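Local coordinates for protein serine-tRNA ligase (Naegleria fowleri, PDB 6BLJ) that probably joins serine to its cognate tRNA in the cytoplasm by way of a seryl-adenylate, and is captured here with adenosine monophosphate, at residues F15-Y18 with N22-I25; D234-K239 with I336-V341; Y269-E274 with K278-T283; V340-K345 with W350-E355. All blocks are in the same frame, centred on the assembly; numbering follows the deposited sequence. Where two conformers were deposited one is given.

Contact 1: F15-Y18 with N22-I25; sequences FREY and NPEI
F15 and P23 come together through a carbonyl oxygen and a pyrrolidine ring, and this is the packed half of the contact. The F15 O lies against the row of methylene carbons of P23: it is 3.8 Å from P23 CG and 3.9 Å from P23 CB, with P23 CD hardly farther. The oxygen thus lies at van der Waals distance over the ring's methylenes, and no hydrogen bond crosses between 15-18 and 22-25. The backbones are correspondingly close, with F15 CA and P23 CA 4.5 Å apart. The F15 ring goes elsewhere: with CG set opposite its carbonyl carbon (chi1 -66°), it leaves on the far side from the oxygen that meets the proline. It packs instead on V43 of helix 38-76 and on L10 and I150, while P23 rests on V40 and I44 of the same long helix.

The other half is loose. E17 reaches P23 only marginally, E17 CB standing 4.4 Å from P23 CD, and its side chain lies at the solvent side. R16 turns from the contact altogether and forms a salt bridge with D47.

A backbone bond from I25 N to N22 O (3.1 Å) closes the first turn of helix 23-32, and N22 is also tied through its backbone to L14. Proline in the opening turn costs no helical hydrogen bond, since an amide there has no carbonyl of the helix behind it to bond. The arrangement is a loop-to-helix turn packed on helix 38-76, one of the long helices that probably form the tRNA-binding arm, as in other seryl-tRNA synthetases.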
loop_
_atom_site.group_PDB
_atom_site.type_symbol
_atom_site.label_atom_id
_atom_site.label_comp_id
_atom_site.label_asym_id
_atom_site.label_seq_id
_atom_site.Cartn_x
_atom_site.Cartn_y
_atom_site.Cartn_z
ATOM N N PHE A 15 -23.247 -10.503 25.497
ATOM C CA PHE A 15 -22.337 -9.991 26.517
ATOM C C PHE A 15 -23.016 -9.722 27.856
ATOM O O PHE A 15 -22.311 -9.521 28.852
ATOM C CB PHE A 15 -21.693 -8.680 26.050
ATOM C CG PHE A 15 -20.779 -8.818 24.861
ATOM C CD1 PHE A 15 -21.297 -8.959 23.583
ATOM C CD2 PHE A 15 -19.400 -8.748 25.018
ATOM C CE1 PHE A 15 -20.460 -9.060 22.480
ATOM C CE2 PHE A 15 -18.555 -8.844 23.916
ATOM C CZ PHE A 15 -19.091 -9.008 22.649
ATOM N N ARG A 16 -24.347 -9.698 27.909
ATOM C CA ARG A 16 -25.090 -9.174 29.061
ATOM C C ARG A 16 -25.584 -10.310 29.944
ATOM O O ARG A 16 -26.580 -10.974 29.643
ATOM C CB ARG A 16 -26.251 -8.291 28.625
ATOM C CG ARG A 16 -25.829 -6.975 27.996
ATOM C CD ARG A 16 -27.007 -6.293 27.336
ATOM N NE ARG A 16 -26.638 -4.988 26.800
ATOM C CZ ARG A 16 -27.313 -4.362 25.843
ATOM N NH1 ARG A 16 -28.390 -4.927 25.303
ATOM N NH2 ARG A 16 -26.906 -3.178 25.418
ATOM N N GLU A 17 -24.858 -10.540 31.031
ATOM C CA GLU A 17 -25.207 -11.628 31.925
ATOM C C GLU A 17 -26.595 -11.407 32.531
ATOM O O GLU A 17 -27.312 -12.373 32.807
ATOM C CB GLU A 17 -24.109 -11.758 32.981
ATOM C CG GLU A 17 -23.884 -13.163 33.491
ATOM C CD GLU A 17 -22.728 -13.223 34.481
ATOM O OE1 GLU A 17 -22.095 -12.169 34.693
ATOM O OE2 GLU A 17 -22.393 -14.329 34.966
ATOM N N TYR A 18 -27.014 -10.141 32.685
ATOM C CA TYR A 18 -28.318 -9.830 33.269
ATOM C C TYR A 18 -29.476 -10.039 32.303
ATOM O O TYR A 18 -30.631 -10.092 32.742
ATOM C CB TYR A 18 -28.364 -8.366 33.740
ATOM C CG TYR A 18 -28.563 -7.333 32.626
ATOM C CD1 TYR A 18 -29.834 -7.041 32.122
ATOM C CD2 TYR A 18 -27.483 -6.632 32.099
ATOM C CE1 TYR A 18 -30.014 -6.112 31.115
ATOM C CE2 TYR A 18 -27.660 -5.689 31.095
ATOM C CZ TYR A 18 -28.926 -5.435 30.608
ATOM O OH TYR A 18 -29.114 -4.502 29.609
ATOM N N ASN A 22 -24.291 -14.618 27.788
ATOM C CA ASN A 22 -23.285 -15.574 28.234
ATOM C C ASN A 22 -21.906 -15.122 27.762
ATOM O O ASN A 22 -21.389 -15.645 26.763
ATOM C CB ASN A 22 -23.603 -16.973 27.699
ATOM C CG ASN A 22 -22.853 -18.068 28.435
ATOM O OD1 ASN A 22 -21.812 -17.823 29.043
ATOM N ND2 ASN A 22 -23.381 -19.287 28.378
ATOM N N PRO A 23 -21.302 -14.125 28.416
ATOM C CA PRO A 23 -20.028 -13.589 27.912
ATOM C C PRO A 23 -18.890 -14.592 27.922
ATOM O O PRO A 23 -17.944 -14.436 27.142
ATOM C CB PRO A 23 -19.746 -12.402 28.848
ATOM C CG PRO A 23 -20.590 -12.639 30.052
ATOM C CD PRO A 23 -21.801 -13.375 29.581
ATOM N N GLU A 24 -18.948 -15.624 28.770
ATOM C CA GLU A 24 -17.870 -16.611 28.789
ATOM C C GLU A 24 -17.778 -17.365 27.466
ATOM O O GLU A 24 -16.689 -17.791 27.065
ATOM C CB GLU A 24 -18.060 -17.585 29.960
ATOM C CG GLU A 24 -16.912 -18.567 30.122
ATOM C CD GLU A 24 -15.591 -17.888 30.426
ATOM O OE1 GLU A 24 -15.598 -16.741 30.921
ATOM O OE2 GLU A 24 -14.539 -18.491 30.137
ATOM N N ILE A 25 -18.897 -17.503 26.758
ATOM C CA ILE A 25 -18.866 -18.088 25.422
ATOM C C ILE A 25 -17.984 -17.255 24.503
ATOM O O ILE A 25 -17.219 -17.792 23.689
ATOM C CB ILE A 25 -20.302 -18.211 24.877
ATOM C CG1 ILE A 25 -21.020 -19.364 25.565
ATOM C CG2 ILE A 25 -20.316 -18.427 23.359
ATOM C CD1 ILE A 25 -22.472 -19.410 25.246
#

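Contact 2: D234-K239 with I336-V341; sequences DFLAKK and IEQFVV
L236 meets Q338 with both methyl groups and I336 with CD1, and apolar contact is the first and main kind of interaction. L236 CD1 approaches Q338 CG at 3.7 Å, and L236 CD2 is 4.0 Å from the same carbon, so both prongs of the leucine face one methylene of the glutamine. The two side chains cross at about a right angle. I336 CG2 adds a lighter touch, 4.2 Å from L236 CD1, where leucine and isoleucine run past each other in opposite senses.

Polar interactions lie outside this pairing. From CG, Q338 continues extended (chi2 177°), which carries its amide beyond the leucine to helix 348-366: OE1 accepts from N359 ND2, and NE2 donates to M356 O. Both ends of a buried amide are thereby satisfied, and its rotation is fixed. E337 leaves on the other face of the strand, bonded to K335 and N442, with its side chain about 6 Å from the bound AMP.

The secondary-structure geometry agrees with layered packing: the axes of 234-238 and 336-341 approach to 10.3 Å at an angle of 18°. D234 also packs on R223 of the second subunit. Helix 220-238 followed by strand 242-245 probably corresponds to motif 1, and strand 332-342 to the second strand of motif 2, as in other class II synthetases, so the contact backs the largely antiparallel sheet of the catalytic core.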
loop_
_atom_site.group_PDB
_atom_site.type_symbol
_atom_site.label_atom_id
_atom_site.label_comp_id
_atom_site.label_asym_id
_atom_site.label_seq_id
_atom_site.Cartn_x
_atom_site.Cartn_y
_atom_site.Cartn_z
ATOM N N ASP A 234 -22.426 -25.518 -15.438
ATOM C CA ASP A 234 -23.491 -26.495 -15.683
ATOM C C ASP A 234 -23.734 -27.350 -14.445
ATOM O O ASP A 234 -24.880 -27.574 -14.040
ATOM C CB ASP A 234 -23.137 -27.384 -16.870
ATOM C CG ASP A 234 -23.315 -26.686 -18.183
ATOM O OD1 ASP A 234 -23.880 -25.569 -18.175
ATOM O OD2 ASP A 234 -22.921 -27.269 -19.219
ATOM N N PHE A 235 -22.647 -27.826 -13.833
ATOM C CA PHE A 235 -22.714 -28.656 -12.633
ATOM C C PHE A 235 -23.522 -27.973 -11.530
ATOM O O PHE A 235 -24.452 -28.560 -10.966
ATOM C CB PHE A 235 -21.273 -28.934 -12.194
ATOM C CG PHE A 235 -21.124 -29.835 -10.994
ATOM C CD1 PHE A 235 -21.099 -31.210 -11.139
ATOM C CD2 PHE A 235 -20.926 -29.298 -9.734
ATOM C CE1 PHE A 235 -20.912 -32.033 -10.044
ATOM C CE2 PHE A 235 -20.749 -30.120 -8.635
ATOM C CZ PHE A 235 -20.734 -31.488 -8.799
ATOM N N LEU A 236 -23.202 -26.713 -11.227
ATOM C CA LEU A 236 -23.924 -26.034 -10.156
ATOM C C LEU A 236 -25.321 -25.582 -10.576
ATOM O O LEU A 236 -26.240 -25.589 -9.745
ATOM C CB LEU A 236 -23.114 -24.835 -9.651
ATOM C CG LEU A 236 -21.932 -25.187 -8.740
ATOM C CD1 LEU A 236 -21.174 -23.921 -8.307
ATOM C CD2 LEU A 236 -22.410 -25.986 -7.518
ATOM N N ALA A 237 -25.506 -25.181 -11.841
ATOM C CA ALA A 237 -26.834 -24.773 -12.295
ATOM C C ALA A 237 -27.828 -25.913 -12.148
ATOM O O ALA A 237 -28.988 -25.696 -11.773
ATOM C CB ALA A 237 -26.796 -24.298 -13.751
ATOM N N LYS A 238 -27.395 -27.130 -12.461
ATOM C CA LYS A 238 -28.251 -28.291 -12.297
ATOM C C LYS A 238 -28.567 -28.575 -10.833
ATOM O O LYS A 238 -29.584 -29.212 -10.549
ATOM C CB LYS A 238 -27.613 -29.491 -12.993
ATOM C CG LYS A 238 -27.719 -29.343 -14.509
ATOM C CD LYS A 238 -26.989 -30.402 -15.317
ATOM C CE LYS A 238 -27.173 -30.100 -16.804
ATOM N NZ LYS A 238 -26.383 -30.972 -17.708
ATOM N N LYS A 239 -27.754 -28.092 -9.896
ATOM C CA LYS A 239 -28.080 -28.239 -8.482
ATOM C C LYS A 239 -28.874 -27.053 -7.953
ATOM O O LYS A 239 -29.007 -26.899 -6.734
ATOM C CB LYS A 239 -26.813 -28.431 -7.646
ATOM C CG LYS A 239 -26.011 -29.681 -8.019
ATOM C CD LYS A 239 -24.815 -29.874 -7.100
ATOM C CE LYS A 239 -24.063 -31.140 -7.445
ATOM N NZ LYS A 239 -24.711 -32.328 -6.862
ATOM N N ILE A 336 -14.890 -20.404 -10.157
ATOM C CA ILE A 336 -16.323 -20.644 -10.007
ATOM C C ILE A 336 -16.588 -20.877 -8.529
ATOM O O ILE A 336 -15.956 -21.746 -7.907
ATOM C CB ILE A 336 -16.786 -21.850 -10.839
ATOM C CG1 ILE A 336 -16.320 -21.718 -12.299
ATOM C CG2 ILE A 336 -18.308 -22.039 -10.700
ATOM C CD1 ILE A 336 -16.783 -20.481 -13.010
ATOM N N GLU A 337 -17.514 -20.104 -7.973
ATOM C CA GLU A 337 -17.725 -19.983 -6.537
ATOM C C GLU A 337 -19.164 -20.352 -6.180
ATOM O O GLU A 337 -20.106 -19.974 -6.891
ATOM C CB GLU A 337 -17.405 -18.533 -6.088
ATOM C CG GLU A 337 -17.552 -18.261 -4.592
ATOM C CD GLU A 337 -16.346 -18.740 -3.789
ATOM O OE1 GLU A 337 -15.388 -19.284 -4.390
ATOM O OE2 GLU A 337 -16.350 -18.554 -2.555
ATOM N N GLN A 338 -19.328 -21.133 -5.107
ATOM C CA GLN A 338 -20.633 -21.331 -4.481
ATOM C C GLN A 338 -20.859 -20.242 -3.442
ATOM O O GLN A 338 -19.983 -19.992 -2.609
ATOM C CB GLN A 338 -20.744 -22.689 -3.789
ATOM C CG GLN A 338 -20.515 -23.924 -4.643
ATOM C CD GLN A 338 -20.577 -25.192 -3.786
ATOM O OE1 GLN A 338 -21.647 -25.626 -3.399
ATOM N NE2 GLN A 338 -19.421 -25.773 -3.482
ATOM N N PHE A 339 -22.029 -19.608 -3.485
ATOM C CA PHE A 339 -22.398 -18.561 -2.533
ATOM C C PHE A 339 -23.859 -18.758 -2.147
ATOM O O PHE A 339 -24.720 -18.853 -3.030
ATOM C CB PHE A 339 -22.177 -17.159 -3.133
ATOM C CG PHE A 339 -22.373 -16.032 -2.138
ATOM C CD1 PHE A 339 -23.651 -15.570 -1.820
ATOM C CD2 PHE A 339 -21.283 -15.449 -1.515
ATOM C CE1 PHE A 339 -23.831 -14.548 -0.901
ATOM C CE2 PHE A 339 -21.449 -14.422 -0.592
ATOM C CZ PHE A 339 -22.724 -13.973 -0.279
ATOM N N VAL A 340 -24.150 -18.852 -0.845
ATOM C CA VAL A 340 -25.505 -19.154 -0.389
ATOM C C VAL A 340 -25.913 -18.226 0.750
ATOM O O VAL A 340 -25.140 -17.996 1.687
ATOM C CB VAL A 340 -25.649 -20.625 0.052
ATOM C CG1 VAL A 340 -27.120 -20.927 0.411
ATOM C CG2 VAL A 340 -25.177 -21.573 -1.054
ATOM N N VAL A 341 -27.145 -17.709 0.667
ATOM C CA VAL A 341 -27.812 -17.009 1.760
ATOM C C VAL A 341 -28.844 -17.968 2.353
ATOM O O VAL A 341 -29.671 -18.525 1.615
ATOM C CB VAL A 341 -28.498 -15.722 1.260
ATOM C CG1 VAL A 341 -29.082 -14.924 2.429
ATOM C CG2 VAL A 341 -27.550 -14.870 0.390
#

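Contact 3: Y269-E274 with K278-T283; sequences YTVTGE and KYLIAT
K278 faces V271 in an antiparallel hydrogen-bonded pair: V271 N donates to K278 O (2.8 Å), and K278 N returns a bond to V271 O (2.9 Å), both nearly straight. Beyond this backbone link the lysine can be followed outward. Its CB lies 4.0 Å from V271 O; the side chain packs on F249 of the adjoining strand; CE comes within 4.0 Å of E274 O. A bend at the last torsion (chi4 69°) then turns NZ in toward the turn between the strands. There K278 NZ stands 2.6 Å from E274 O and donates a hydrogen bond to E276 O. Water 3 accepts from K278 NZ (2.9 Å) and donates to E274 OE1 (2.8 Å), bridging opposite charges too far apart for a salt bridge. NZ is thus bonded to E276 O and to waters 2 and 3.

At the other end, L280 N donates to Y269 O. The short strand segments run at 129° to each other, well short of antiparallel, as in a strongly twisted beta hairpin. Strand 249-251 flanks 278-280, while T270, V271 and T272 pair with a strand of the second subunit, carrying this small antiparallel sheet across the interface between the two.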
loop_
_atom_site.group_PDB
_atom_site.type_symbol
_atom_site.label_atom_id
_atom_site.label_comp_id
_atom_site.label_asym_id
_atom_site.label_seq_id
_atom_site.Cartn_x
_atom_site.Cartn_y
_atom_site.Cartn_z
ATOM N N TYR A 269 -5.591 -5.175 -5.290
ATOM C CA TYR A 269 -5.089 -4.100 -6.144
ATOM C C TYR A 269 -6.035 -2.895 -6.134
ATOM O O TYR A 269 -7.258 -3.038 -6.054
ATOM C CB TYR A 269 -4.954 -4.576 -7.592
ATOM C CG TYR A 269 -3.851 -5.595 -7.878
ATOM C CD1 TYR A 269 -2.551 -5.187 -8.184
ATOM C CD2 TYR A 269 -4.132 -6.956 -7.887
ATOM C CE1 TYR A 269 -1.553 -6.113 -8.479
ATOM C CE2 TYR A 269 -3.143 -7.903 -8.180
ATOM C CZ TYR A 269 -1.860 -7.484 -8.472
ATOM O OH TYR A 269 -0.891 -8.414 -8.782
ATOM N N THR A 270 -5.469 -1.697 -6.283
ATOM C CA THR A 270 -6.268 -0.489 -6.483
ATOM C C THR A 270 -6.358 -0.171 -7.973
ATOM O O THR A 270 -5.386 -0.362 -8.714
ATOM C CB THR A 270 -5.648 0.694 -5.724
ATOM O OG1 THR A 270 -5.684 0.423 -4.318
ATOM C CG2 THR A 270 -6.407 2.000 -6.002
ATOM N N VAL A 271 -7.518 0.319 -8.420
ATOM C CA VAL A 271 -7.755 0.669 -9.822
ATOM C C VAL A 271 -8.254 2.105 -9.896
ATOM O O VAL A 271 -9.242 2.442 -9.231
ATOM C CB VAL A 271 -8.784 -0.279 -10.461
ATOM C CG1 VAL A 271 -9.296 0.295 -11.777
ATOM C CG2 VAL A 271 -8.160 -1.624 -10.663
ATOM N N THR A 272 -7.593 2.946 -10.702
ATOM C CA THR A 272 -7.941 4.359 -10.791
ATOM C C THR A 272 -8.110 4.804 -12.242
ATOM O O THR A 272 -7.597 4.182 -13.172
ATOM C CB THR A 272 -6.871 5.243 -10.138
ATOM O OG1 THR A 272 -5.665 5.125 -10.896
ATOM C CG2 THR A 272 -6.599 4.797 -8.698
ATOM N N GLY A 273 -8.812 5.923 -12.416
ATOM C CA GLY A 273 -8.903 6.577 -13.704
ATOM C C GLY A 273 -10.309 6.941 -14.158
ATOM O O GLY A 273 -10.468 7.838 -14.995
ATOM N N GLU A 274 -11.338 6.270 -13.635
ATOM C CA GLU A 274 -12.722 6.614 -13.973
ATOM C C GLU A 274 -13.561 6.605 -12.709
ATOM O O GLU A 274 -13.588 5.591 -12.002
ATOM C CB GLU A 274 -13.322 5.644 -14.994
ATOM C CG GLU A 274 -14.536 6.221 -15.780
ATOM C CD GLU A 274 -15.862 6.140 -15.022
ATOM O OE1 GLU A 274 -15.983 5.317 -14.091
ATOM O OE2 GLU A 274 -16.811 6.871 -15.394
ATOM N N LYS A 278 -11.234 2.281 -7.123
ATOM C CA LYS A 278 -11.873 1.002 -6.895
ATOM C C LYS A 278 -10.812 -0.025 -6.536
ATOM O O LYS A 278 -9.614 0.242 -6.614
ATOM C CB LYS A 278 -12.635 0.581 -8.151
ATOM C CG LYS A 278 -13.743 1.552 -8.541
ATOM C CD LYS A 278 -14.350 1.098 -9.854
ATOM C CE LYS A 278 -15.101 2.215 -10.517
ATOM N NZ LYS A 278 -14.188 3.279 -11.003
ATOM N N TYR A 279 -11.267 -1.211 -6.147
ATOM C CA TYR A 279 -10.398 -2.359 -5.946
ATOM C C TYR A 279 -10.765 -3.437 -6.957
ATOM O O TYR A 279 -11.945 -3.661 -7.212
ATOM C CB TYR A 279 -10.531 -2.984 -4.543
ATOM C CG TYR A 279 -10.018 -2.179 -3.368
ATOM C CD1 TYR A 279 -8.660 -1.960 -3.193
ATOM C CD2 TYR A 279 -10.887 -1.727 -2.379
ATOM C CE1 TYR A 279 -8.180 -1.256 -2.096
ATOM C CE2 TYR A 279 -10.417 -1.030 -1.272
ATOM C CZ TYR A 279 -9.068 -0.795 -1.142
ATOM O OH TYR A 279 -8.607 -0.092 -0.057
ATOM N N LEU A 280 -9.762 -4.150 -7.476
ATOM C CA LEU A 280 -10.045 -5.389 -8.194
ATOM C C LEU A 280 -10.467 -6.451 -7.183
ATOM O O LEU A 280 -9.898 -6.554 -6.093
ATOM C CB LEU A 280 -8.812 -5.871 -8.961
ATOM C CG LEU A 280 -8.325 -5.002 -10.129
ATOM C CD1 LEU A 280 -7.028 -5.538 -10.707
ATOM C CD2 LEU A 280 -9.397 -4.919 -11.224
ATOM N N ILE A 281 -11.467 -7.248 -7.538
ATOM C CA ILE A 281 -11.949 -8.253 -6.593
ATOM C C ILE A 281 -10.964 -9.412 -6.484
ATOM O O ILE A 281 -10.303 -9.796 -7.463
ATOM C CB ILE A 281 -13.349 -8.741 -6.991
ATOM C CG1 ILE A 281 -13.315 -9.534 -8.307
ATOM C CG2 ILE A 281 -14.300 -7.532 -7.044
ATOM C CD1 ILE A 281 -14.726 -10.185 -8.682
ATOM N N ALA A 282 -10.853 -9.964 -5.272
ATOM C CA ALA A 282 -10.083 -11.177 -5.007
ATOM C C ALA A 282 -10.901 -12.447 -5.210
ATOM O O ALA A 282 -10.315 -13.524 -5.357
ATOM C CB ALA A 282 -9.534 -11.159 -3.563
ATOM N N THR A 283 -12.228 -12.335 -5.287
ATOM C CA THR A 283 -13.140 -13.469 -5.377
ATOM C C THR A 283 -14.535 -12.925 -5.671
ATOM O O THR A 283 -14.898 -11.863 -5.162
ATOM C CB THR A 283 -13.138 -14.304 -4.070
ATOM O OG1 THR A 283 -14.251 -15.213 -4.062
ATOM C CG2 THR A 283 -13.223 -13.415 -2.804
HETATM O O HOH W 1 -7.363 -7.291 -6.136
HETATM O O HOH W 2 -11.281 3.762 -11.132
HETATM O O HOH W 3 -15.116 2.688 -13.653
#

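Contact 4: V340-K345 with W350-E355; sequences VVTSPK and WEMFDE
V340 and T342 meet M352 without any ring between them, and the flat groups of the helical segment serve other partners. The F353 ring has D354 OD1 at its edge, in plane, and meets F389 edge-to-face; the W350 ring meets H155 with the planes inclined. Neither aromatic touches 340-345, which leaves the whole contact to non-aromatic, nonpolar side-chain atoms, the methionine sulfur among them.

M352 CG is the focus. It lies 3.6 Å from V340 CG1 and 3.9 Å from T342 CG2, so one methylene rests on two residues that point to the same side of the strand. Its SD adds a contact of 4.0 Å with V340 CG1. The path explains this: CG stands opposite the backbone N (chi1 -171°), reaching down from the helix, and two successive bends near 60° then fold the thioether over. Valine and methionine cross at about a right angle, whereas threonine and methionine pass in opposite directions, T342 CG2 also lying 3.9 Å from M352 CB.

T342 divides its branches by chemistry. Its methyl goes to the methionine, while OG1, set between the backbone N and the carbonyl carbon (chi1 78°), donates to S343 O at 2.8 Å. Next along, K345 N bonds to S343 OG (2.9 Å), forming an ST turn as the chain leaves the strand.

Within the fold, strand 332-342 is paired here with 304-313 through V341 and I304, and with 436-447 through V340 and L441 and through T342 and H439. Helix 348-366 lies over this sheet, F353 extending its footing to L441 and to C410 and N412 of strand 404-412.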
loop_
_atom_site.group_PDB
_atom_site.type_symbol
_atom_site.label_atom_id
_atom_site.label_comp_id
_atom_site.label_asym_id
_atom_site.label_seq_id
_atom_site.Cartn_x
_atom_site.Cartn_y
_atom_site.Cartn_z
ATOM N N VAL A 340 -24.150 -18.852 -0.845
ATOM C CA VAL A 340 -25.505 -19.154 -0.389
ATOM C C VAL A 340 -25.913 -18.226 0.750
ATOM O O VAL A 340 -25.140 -17.996 1.687
ATOM C CB VAL A 340 -25.649 -20.625 0.052
ATOM C CG1 VAL A 340 -27.120 -20.927 0.411
ATOM C CG2 VAL A 340 -25.177 -21.573 -1.054
ATOM N N VAL A 341 -27.145 -17.709 0.667
ATOM C CA VAL A 341 -27.812 -17.009 1.760
ATOM C C VAL A 341 -28.844 -17.968 2.353
ATOM O O VAL A 341 -29.671 -18.525 1.615
ATOM C CB VAL A 341 -28.498 -15.722 1.260
ATOM C CG1 VAL A 341 -29.082 -14.924 2.429
ATOM C CG2 VAL A 341 -27.550 -14.870 0.390
ATOM N N THR A 342 -28.817 -18.167 3.676
ATOM C CA THR A 342 -29.803 -19.061 4.299
ATOM C C THR A 342 -30.559 -18.374 5.428
ATOM O O THR A 342 -30.160 -17.329 5.950
ATOM C CB THR A 342 -29.178 -20.340 4.876
ATOM O OG1 THR A 342 -28.548 -20.027 6.128
ATOM C CG2 THR A 342 -28.169 -20.950 3.911
ATOM N N SER A 343 -31.655 -19.021 5.821
ATOM C CA SER A 343 -32.333 -18.671 7.049
ATOM C C SER A 343 -31.377 -18.826 8.231
ATOM O O SER A 343 -30.466 -19.653 8.199
ATOM C CB SER A 343 -33.556 -19.571 7.245
ATOM O OG SER A 343 -33.997 -19.563 8.591
ATOM N N PRO A 344 -31.550 -18.027 9.284
ATOM C CA PRO A 344 -30.769 -18.229 10.504
ATOM C C PRO A 344 -31.353 -19.275 11.443
ATOM O O PRO A 344 -30.790 -19.488 12.516
ATOM C CB PRO A 344 -30.799 -16.836 11.150
ATOM C CG PRO A 344 -32.157 -16.326 10.788
ATOM C CD PRO A 344 -32.421 -16.840 9.380
ATOM N N LYS A 345 -32.444 -19.935 11.069
ATOM C CA LYS A 345 -33.160 -20.858 11.939
ATOM C C LYS A 345 -32.691 -22.300 11.745
ATOM O O LYS A 345 -32.151 -22.675 10.700
ATOM C CB LYS A 345 -34.662 -20.782 11.663
ATOM C CG LYS A 345 -35.234 -19.398 11.823
ATOM C CD LYS A 345 -34.986 -18.856 13.210
ATOM C CE LYS A 345 -35.678 -17.518 13.394
ATOM N NZ LYS A 345 -34.933 -16.642 14.337
ATOM N N TRP A 350 -25.716 -24.574 8.863
ATOM C CA TRP A 350 -24.806 -25.702 9.073
ATOM C C TRP A 350 -25.134 -26.864 8.145
ATOM O O TRP A 350 -24.228 -27.558 7.667
ATOM C CB TRP A 350 -24.832 -26.133 10.551
ATOM C CG TRP A 350 -24.268 -25.032 11.388
ATOM C CD1 TRP A 350 -24.936 -24.239 12.277
ATOM C CD2 TRP A 350 -22.933 -24.516 11.310
ATOM N NE1 TRP A 350 -24.086 -23.287 12.788
ATOM C CE2 TRP A 350 -22.852 -23.434 12.205
ATOM C CE3 TRP A 350 -21.794 -24.876 10.577
ATOM C CZ2 TRP A 350 -21.677 -22.710 12.391
ATOM C CZ3 TRP A 350 -20.625 -24.158 10.765
ATOM C CH2 TRP A 350 -20.576 -23.084 11.659
ATOM N N GLU A 351 -26.420 -27.101 7.879
ATOM C CA GLU A 351 -26.777 -28.086 6.863
ATOM C C GLU A 351 -26.303 -27.645 5.480
ATOM O O GLU A 351 -25.828 -28.464 4.681
ATOM C CB GLU A 351 -28.288 -28.328 6.883
ATOM C CG GLU A 351 -28.765 -28.984 8.174
ATOM C CD GLU A 351 -30.276 -28.979 8.323
ATOM O OE1 GLU A 351 -30.975 -28.555 7.380
ATOM O OE2 GLU A 351 -30.767 -29.389 9.394
ATOM N N MET A 352 -26.398 -26.350 5.183
ATOM C CA MET A 352 -25.941 -25.865 3.883
ATOM C C MET A 352 -24.421 -25.978 3.746
ATOM O O MET A 352 -23.907 -26.225 2.644
ATOM C CB MET A 352 -26.411 -24.421 3.678
ATOM C CG MET A 352 -26.185 -23.865 2.277
ATOM S SD MET A 352 -27.034 -24.840 1.014
ATOM C CE MET A 352 -28.748 -24.718 1.547
ATOM N N PHE A 353 -23.692 -25.776 4.846
ATOM C CA PHE A 353 -22.247 -25.979 4.855
ATOM C C PHE A 353 -21.894 -27.385 4.372
ATOM O O PHE A 353 -21.050 -27.558 3.486
ATOM C CB PHE A 353 -21.717 -25.725 6.279
ATOM C CG PHE A 353 -20.217 -25.919 6.442
ATOM C CD1 PHE A 353 -19.341 -24.847 6.276
ATOM C CD2 PHE A 353 -19.687 -27.155 6.785
ATOM C CE1 PHE A 353 -17.969 -25.008 6.433
ATOM C CE2 PHE A 353 -18.314 -27.323 6.942
ATOM C CZ PHE A 353 -17.456 -26.249 6.771
ATOM N N ASP A 354 -22.557 -28.402 4.940
ATOM C CA ASP A 354 -22.329 -29.785 4.527
ATOM C C ASP A 354 -22.682 -29.995 3.059
ATOM O O ASP A 354 -21.984 -30.727 2.345
ATOM C CB ASP A 354 -23.151 -30.739 5.409
ATOM C CG ASP A 354 -22.674 -30.767 6.854
ATOM O OD1 ASP A 354 -21.525 -30.362 7.113
ATOM O OD2 ASP A 354 -23.442 -31.205 7.728
ATOM N N GLU A 355 -23.777 -29.382 2.597
ATOM C CA GLU A 355 -24.170 -29.514 1.197
ATOM C C GLU A 355 -23.113 -28.922 0.268
ATOM O O GLU A 355 -22.784 -29.516 -0.766
ATOM C CB GLU A 355 -25.527 -28.835 0.955
ATOM C CG GLU A 355 -25.925 -28.773 -0.531
ATOM C CD GLU A 355 -27.249 -28.044 -0.795
ATOM O OE1 GLU A 355 -28.242 -28.306 -0.082
ATOM O OE2 GLU A 355 -27.280 -27.190 -1.718
#

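Along the chain contact 1 comes first; the other three belong to the catalytic part. Contact 3 is nested inside the long loop that contact 2 closes, and contact 4 begins on the strand where contact 2 ends. Contacts 2 and 4, with centres about 14 Å apart, share strand 332-342, so helices 220-238 and 348-366 are packed on one strand. Contact 3 lies about 25 Å from contact 2 between centres, yet touches it where E337 CD is 4.1 Å from T283 OG1. Contacts 2 and 3 thus come together beside the AMP site and contact 4 packs farther along the same strand, while contact 1, about 26 Å from contact 4 between centres, lies apart in the N-terminal domain, which probably handles the tRNA.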